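Local coordinates for protein putative nucleoside-diphosphate-sugar epimerase (Staphylococcus aureus subsp. aureus, PDB 3E48) that is of unknown function but, as a putative nucleoside-diphosphate-sugar epimerase of the NAD(P)H-binding Rossmann clan, probably binds a dinucleotide cofactor, at residues I21-V35 and D41-Y53. Sequence-based numbering, arbitrary orientation.
Sequences IANHIDHFHIGVRNV and DWRGKVSVRQLDY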
loop_
_atom_site.group_PDB
_atom_site.type_symbol
_atom_site.label_atom_id
_atom_site.label_comp_id
_atom_site.label_asym_id
_atom_site.label_seq_id
_atom_site.Cartn_x
_atom_site.Cartn_y
_atom_site.Cartn_z
ATOM N N ILE B 21 11.993 -17.833 -24.353
ATOM C CA ILE B 21 12.506 -18.933 -25.158
ATOM C C ILE B 21 12.836 -18.418 -26.559
ATOM O O ILE B 21 13.887 -18.744 -27.115
ATOM C CB ILE B 21 11.475 -20.080 -25.251
ATOM C CG1 ILE B 21 11.253 -20.688 -23.866
ATOM C CG2 ILE B 21 11.941 -21.134 -26.244
ATOM C CD1 ILE B 21 12.520 -21.164 -23.193
ATOM N N ALA B 22 11.946 -17.603 -27.119
ATOM C CA ALA B 22 12.158 -17.048 -28.457
ATOM C C ALA B 22 13.380 -16.130 -28.504
ATOM O O ALA B 22 14.055 -16.042 -29.529
ATOM C CB ALA B 22 10.917 -16.287 -28.918
ATOM N N ASN B 23 13.661 -15.450 -27.394
ATOM C CA ASN B 23 14.808 -14.546 -27.310
ATOM C C ASN B 23 16.076 -15.258 -26.854
ATOM O O ASN B 23 17.103 -14.624 -26.614
ATOM C CB ASN B 23 14.515 -13.382 -26.359
ATOM C CG ASN B 23 13.591 -12.347 -26.972
ATOM O OD1 ASN B 23 12.371 -12.520 -27.008
ATOM N ND2 ASN B 23 14.179 -11.265 -27.476
ATOM N N HIS B 24 15.984 -16.576 -26.726
ATOM C CA HIS B 24 17.111 -17.405 -26.316
ATOM C C HIS B 24 17.762 -16.940 -25.009
ATOM O O HIS B 24 18.989 -16.863 -24.905
ATOM C CB HIS B 24 18.146 -17.440 -27.448
ATOM C CG HIS B 24 17.562 -17.782 -28.788
ATOM N ND1 HIS B 24 16.896 -18.964 -29.031
ATOM C CD2 HIS B 24 17.538 -17.092 -29.954
ATOM C CE1 HIS B 24 16.485 -18.988 -30.288
ATOM N NE2 HIS B 24 16.862 -17.864 -30.869
ATOM N N ILE B 25 16.943 -16.629 -24.006
ATOM C CA ILE B 25 17.479 -16.196 -22.722
ATOM C C ILE B 25 17.964 -17.438 -21.979
ATOM O O ILE B 25 17.184 -18.340 -21.683
ATOM C CB ILE B 25 16.412 -15.456 -21.885
ATOM C CG1 ILE B 25 15.901 -14.240 -22.671
ATOM C CG2 ILE B 25 17.014 -14.998 -20.563
ATOM C CD1 ILE B 25 14.789 -13.468 -21.982
ATOM N N ASP B 26 19.260 -17.490 -21.695
ATOM C CA ASP B 26 19.823 -18.645 -21.012
ATOM C C ASP B 26 19.733 -18.511 -19.495
ATOM O O ASP B 26 19.492 -17.422 -18.966
ATOM C CB ASP B 26 21.283 -18.846 -21.438
ATOM C CG ASP B 26 21.779 -20.256 -21.180
ATOM O OD1 ASP B 26 21.065 -21.214 -21.549
ATOM O OD2 ASP B 26 22.883 -20.408 -20.620
ATOM N N HIS B 27 19.922 -19.631 -18.806
ATOM C CA HIS B 27 19.873 -19.671 -17.344
ATOM C C HIS B 27 18.467 -19.319 -16.857
ATOM O O HIS B 27 18.298 -18.783 -15.759
ATOM C CB HIS B 27 20.873 -18.673 -16.755
ATOM C CG HIS B 27 22.224 -18.715 -17.400
ATOM N ND1 HIS B 27 23.007 -19.848 -17.415
ATOM C CD2 HIS B 27 22.935 -17.757 -18.039
ATOM C CE1 HIS B 27 24.145 -19.586 -18.034
ATOM N NE2 HIS B 27 24.127 -18.325 -18.423
ATOM N N PHE B 28 17.468 -19.639 -17.671
ATOM C CA PHE B 28 16.080 -19.338 -17.344
ATOM C C PHE B 28 15.397 -20.488 -16.613
ATOM O O PHE B 28 15.332 -21.615 -17.114
ATOM C CB PHE B 28 15.313 -19.002 -18.624
ATOM C CG PHE B 28 14.103 -18.143 -18.403
ATOM C CD1 PHE B 28 12.859 -18.714 -18.161
ATOM C CD2 PHE B 28 14.211 -16.758 -18.442
ATOM C CE1 PHE B 28 11.733 -17.916 -17.963
ATOM C CE2 PHE B 28 13.095 -15.948 -18.243
ATOM C CZ PHE B 28 11.852 -16.531 -18.003
ATOM N N HIS B 29 14.884 -20.187 -15.426
ATOM C CA HIS B 29 14.207 -21.178 -14.604
ATOM C C HIS B 29 12.789 -20.711 -14.344
ATOM O O HIS B 29 12.505 -19.516 -14.390
ATOM C CB HIS B 29 14.902 -21.323 -13.251
ATOM C CG HIS B 29 16.361 -21.643 -13.338
ATOM N ND1 HIS B 29 17.288 -20.763 -13.855
ATOM C CD2 HIS B 29 17.057 -22.738 -12.952
ATOM C CE1 HIS B 29 18.492 -21.302 -13.783
ATOM N NE2 HIS B 29 18.379 -22.500 -13.239
ATOM N N ILE B 30 11.897 -21.656 -14.070
ATOM C CA ILE B 30 10.522 -21.303 -13.758
ATOM C C ILE B 30 10.108 -22.005 -12.474
ATOM O O ILE B 30 10.575 -23.105 -12.173
ATOM C CB ILE B 30 9.533 -21.690 -14.890
ATOM C CG1 ILE B 30 9.503 -23.209 -15.072
ATOM C CG2 ILE B 30 9.923 -20.980 -16.180
ATOM C CD1 ILE B 30 8.497 -23.673 -16.108
ATOM N N GLY B 31 9.239 -21.345 -11.713
ATOM C CA GLY B 31 8.749 -21.902 -10.465
ATOM C C GLY B 31 7.243 -22.021 -10.560
ATOM O O GLY B 31 6.543 -21.012 -10.616
ATOM N N VAL B 32 6.745 -23.254 -10.579
ATOM C CA VAL B 32 5.316 -23.508 -10.703
ATOM C C VAL B 32 4.764 -24.424 -9.616
ATOM O O VAL B 32 5.491 -25.234 -9.037
ATOM C CB VAL B 32 5.003 -24.149 -12.062
ATOM C CG1 VAL B 32 5.319 -23.173 -13.181
ATOM C CG2 VAL B 32 5.818 -25.427 -12.227
ATOM N N ARG B 33 3.466 -24.307 -9.353
ATOM C CA ARG B 33 2.825 -25.132 -8.337
ATOM C C ARG B 33 2.602 -26.552 -8.850
ATOM O O ARG B 33 2.750 -27.518 -8.105
ATOM C CB ARG B 33 1.491 -24.503 -7.915
ATOM C CG ARG B 33 0.542 -24.240 -9.061
ATOM C CD ARG B 33 -0.695 -23.463 -8.617
ATOM N NE ARG B 33 -1.486 -24.180 -7.619
ATOM C CZ ARG B 33 -1.306 -24.087 -6.305
ATOM N NH1 ARG B 33 -2.076 -24.784 -5.478
ATOM N NH2 ARG B 33 -0.370 -23.285 -5.815
ATOM N N ASN B 34 2.248 -26.670 -10.127
ATOM C CA ASN B 34 2.009 -27.971 -10.744
ATOM C C ASN B 34 2.885 -28.152 -11.980
ATOM O O ASN B 34 2.579 -27.635 -13.054
ATOM C CB ASN B 34 0.534 -28.114 -11.134
ATOM C CG ASN B 34 -0.383 -28.221 -9.928
ATOM O OD1 ASN B 34 -0.515 -27.279 -9.143
ATOM N ND2 ASN B 34 -1.020 -29.376 -9.773
ATOM N N VAL B 35 3.974 -28.895 -11.820
ATOM C CA VAL B 35 4.907 -29.137 -12.912
ATOM C C VAL B 35 4.256 -29.882 -14.077
ATOM O O VAL B 35 4.729 -29.810 -15.212
ATOM C CB VAL B 35 6.124 -29.952 -12.422
ATOM C CG1 VAL B 35 7.140 -30.103 -13.544
ATOM C CG2 VAL B 35 6.755 -29.268 -11.219
ATOM N N ASP B 41 6.932 -28.446 -24.967
ATOM C CA ASP B 41 7.921 -27.715 -25.754
ATOM C C ASP B 41 8.930 -26.982 -24.876
ATOM O O ASP B 41 10.035 -26.661 -25.319
ATOM C CB ASP B 41 7.234 -26.716 -26.692
ATOM C CG ASP B 41 6.393 -27.398 -27.754
ATOM O OD1 ASP B 41 6.898 -28.343 -28.402
ATOM O OD2 ASP B 41 5.232 -26.983 -27.953
ATOM N N TRP B 42 8.549 -26.718 -23.631
ATOM C CA TRP B 42 9.429 -26.020 -22.701
ATOM C C TRP B 42 10.536 -26.921 -22.171
ATOM O O TRP B 42 11.532 -26.436 -21.637
ATOM C CB TRP B 42 8.624 -25.465 -21.525
ATOM C CG TRP B 42 7.715 -24.324 -21.879
ATOM C CD1 TRP B 42 7.409 -23.869 -23.129
ATOM C CD2 TRP B 42 6.973 -23.513 -20.964
ATOM N NE1 TRP B 42 6.519 -22.823 -23.050
ATOM C CE2 TRP B 42 6.234 -22.584 -21.731
ATOM C CE3 TRP B 42 6.858 -23.482 -19.569
ATOM C CZ2 TRP B 42 5.392 -21.635 -21.147
ATOM C CZ3 TRP B 42 6.021 -22.537 -18.990
ATOM C CH2 TRP B 42 5.298 -21.628 -19.779
ATOM N N ARG B 43 10.359 -28.233 -22.314
ATOM C CA ARG B 43 11.356 -29.182 -21.837
ATOM C C ARG B 43 12.690 -28.982 -22.552
ATOM O O ARG B 43 12.754 -28.956 -23.781
ATOM C CB ARG B 43 10.852 -30.616 -22.033
ATOM C CG ARG B 43 9.548 -30.900 -21.301
ATOM C CD ARG B 43 9.694 -30.649 -19.803
ATOM N NE ARG B 43 8.404 -30.560 -19.116
ATOM C CZ ARG B 43 7.532 -31.557 -19.014
ATOM N NH1 ARG B 43 7.801 -32.739 -19.556
ATOM N NH2 ARG B 43 6.385 -31.374 -18.369
ATOM N N GLY B 44 13.750 -28.825 -21.764
ATOM C CA GLY B 44 15.072 -28.619 -22.322
ATOM C C GLY B 44 15.368 -27.163 -22.639
ATOM O O GLY B 44 16.484 -26.828 -23.032
ATOM N N LYS B 45 14.380 -26.291 -22.459
ATOM C CA LYS B 45 14.562 -24.870 -22.749
ATOM C C LYS B 45 14.604 -24.014 -21.484
ATOM O O LYS B 45 15.223 -22.953 -21.462
ATOM C CB LYS B 45 13.455 -24.398 -23.694
ATOM C CG LYS B 45 13.518 -25.101 -25.048
ATOM C CD LYS B 45 12.374 -24.715 -25.954
ATOM C CE LYS B 45 12.440 -25.502 -27.257
ATOM N NZ LYS B 45 12.433 -26.970 -26.993
ATOM N N VAL B 46 13.949 -24.494 -20.432
ATOM C CA VAL B 46 13.928 -23.809 -19.147
ATOM C C VAL B 46 13.969 -24.882 -18.071
ATOM O O VAL B 46 13.507 -26.001 -18.292
ATOM C CB VAL B 46 12.646 -22.953 -18.963
ATOM C CG1 VAL B 46 12.614 -21.833 -19.988
ATOM C CG2 VAL B 46 11.406 -23.833 -19.092
ATOM N N SER B 47 14.542 -24.553 -16.920
ATOM C CA SER B 47 14.619 -25.505 -15.821
ATOM C C SER B 47 13.381 -25.285 -14.968
ATOM O O SER B 47 13.026 -24.154 -14.656
ATOM C CB SER B 47 15.886 -25.280 -14.996
ATOM O OG SER B 47 17.042 -25.515 -15.789
ATOM N N VAL B 48 12.736 -26.382 -14.596
ATOM C CA VAL B 48 11.502 -26.344 -13.827
ATOM C C VAL B 48 11.636 -26.748 -12.367
ATOM O O VAL B 48 12.177 -27.808 -12.054
ATOM C CB VAL B 48 10.460 -27.278 -14.471
ATOM C CG1 VAL B 48 9.133 -27.179 -13.737
ATOM C CG2 VAL B 48 10.307 -26.935 -15.947
ATOM N N ARG B 49 11.129 -25.899 -11.478
ATOM C CA ARG B 49 11.140 -26.179 -10.049
ATOM C C ARG B 49 9.711 -26.018 -9.542
ATOM O O ARG B 49 8.951 -25.204 -10.066
ATOM C CB ARG B 49 12.072 -25.210 -9.315
ATOM C CG ARG B 49 13.542 -25.424 -9.647
ATOM C CD ARG B 49 14.443 -24.476 -8.880
ATOM N NE ARG B 49 15.852 -24.802 -9.090
ATOM C CZ ARG B 49 16.866 -24.102 -8.596
ATOM N NH1 ARG B 49 16.633 -23.024 -7.858
ATOM N NH2 ARG B 49 18.114 -24.483 -8.839
ATOM N N GLN B 50 9.344 -26.812 -8.540
ATOM C CA GLN B 50 8.004 -26.743 -7.972
ATOM C C GLN B 50 8.035 -25.720 -6.847
ATOM O O GLN B 50 8.983 -25.682 -6.060
ATOM C CB GLN B 50 7.572 -28.116 -7.437
ATOM C CG GLN B 50 6.073 -28.213 -7.151
ATOM C CD GLN B 50 5.596 -29.645 -6.966
ATOM O OE1 GLN B 50 5.888 -30.518 -7.785
ATOM N NE2 GLN B 50 4.842 -29.888 -5.899
ATOM N N LEU B 51 6.993 -24.899 -6.770
ATOM C CA LEU B 51 6.916 -23.851 -5.764
ATOM C C LEU B 51 5.483 -23.598 -5.294
ATOM O O LEU B 51 4.532 -23.721 -6.066
ATOM C CB LEU B 51 7.502 -22.562 -6.348
ATOM C CG LEU B 51 7.265 -21.236 -5.627
ATOM C CD1 LEU B 51 7.950 -21.250 -4.274
ATOM C CD2 LEU B 51 7.802 -20.098 -6.486
ATOM N N ASP B 52 5.348 -23.260 -4.017
ATOM C CA ASP B 52 4.058 -22.941 -3.407
ATOM C C ASP B 52 4.268 -21.584 -2.742
ATOM O O ASP B 52 4.991 -21.481 -1.752
ATOM C CB ASP B 52 3.694 -23.998 -2.356
ATOM C CG ASP B 52 2.440 -23.644 -1.560
ATOM O OD1 ASP B 52 2.093 -24.419 -0.644
ATOM O OD2 ASP B 52 1.804 -22.603 -1.837
ATOM N N TYR B 53 3.656 -20.543 -3.304
ATOM C CA TYR B 53 3.790 -19.188 -2.769
ATOM C C TYR B 53 3.511 -19.056 -1.281
ATOM O O TYR B 53 4.095 -18.204 -0.611
ATOM C CB TYR B 53 2.833 -18.230 -3.475
ATOM C CG TYR B 53 3.251 -17.749 -4.842
ATOM C CD1 TYR B 53 2.510 -16.766 -5.487
ATOM C CD2 TYR B 53 4.370 -18.268 -5.494
ATOM C CE1 TYR B 53 2.860 -16.302 -6.742
ATOM C CE2 TYR B 53 4.733 -17.808 -6.765
ATOM C CZ TYR B 53 3.969 -16.822 -7.379
ATOM O OH TYR B 53 4.312 -16.344 -8.623
HETATM O O HOH W 1 17.282 -21.077 -20.452
HETATM O O HOH W 2 17.694 -23.208 -17.807
HETATM O O HOH W 3 3.726 -30.454 -9.314
#
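In I30, chi1 of 64° sets CG1 between the backbone N and the carbonyl carbon, and an extended chi2 carries CD1 on to V48 and W42. V48 meets it with CG2, 3.7 Å from I30 CD1, the two side chains running abreast in the same direction; its other branch, CG1, stands anti to the backbone N (chi1 -176°) and reaches V35 CG1 at 3.5 Å and V32 CG2 beyond. The W42 indole presents its edge, CE3 lying 3.8 Å from I30 CD1, while its NE1 is hydrogen-bonded to N18 of helix 11-22. V46 closes this apolar face nearer the helix: its CG1 packs against F28 CD1 and, tightly, against I21 CD1 at 3.3 Å.

Beneath these side chains, strands 28-32 and 47-50 illustrate parallel pairing. S47 N and I30 N lead a ladder of five hydrogen bonds, the donor switching from one strand to the other at each rung. I30 N meets S47 O almost head-on, with a C=O...N angle of 173°, whereas L51 N, 2.7 Å from V32 O, sits well above that carbonyl's plane. On the reverse face the H29 ring lies by S47 CB, and R49 runs extended to the carbonyls of A62 and K64.

Water molecules stitch both ends. One links I25 O and F28 N to K45 O; another bridges F28 O and S47 OG; a third joins V35 N to Q50 OE1, the latter bond weak.

Strand 28-32 pairs on its other side with strand 3-6, so strand 47-50 extends the parallel sheet outward, with helix 11-22 packing on F28 and W42 and helix 56-63 on L51: the alpha/beta layering of a Rossmann fold.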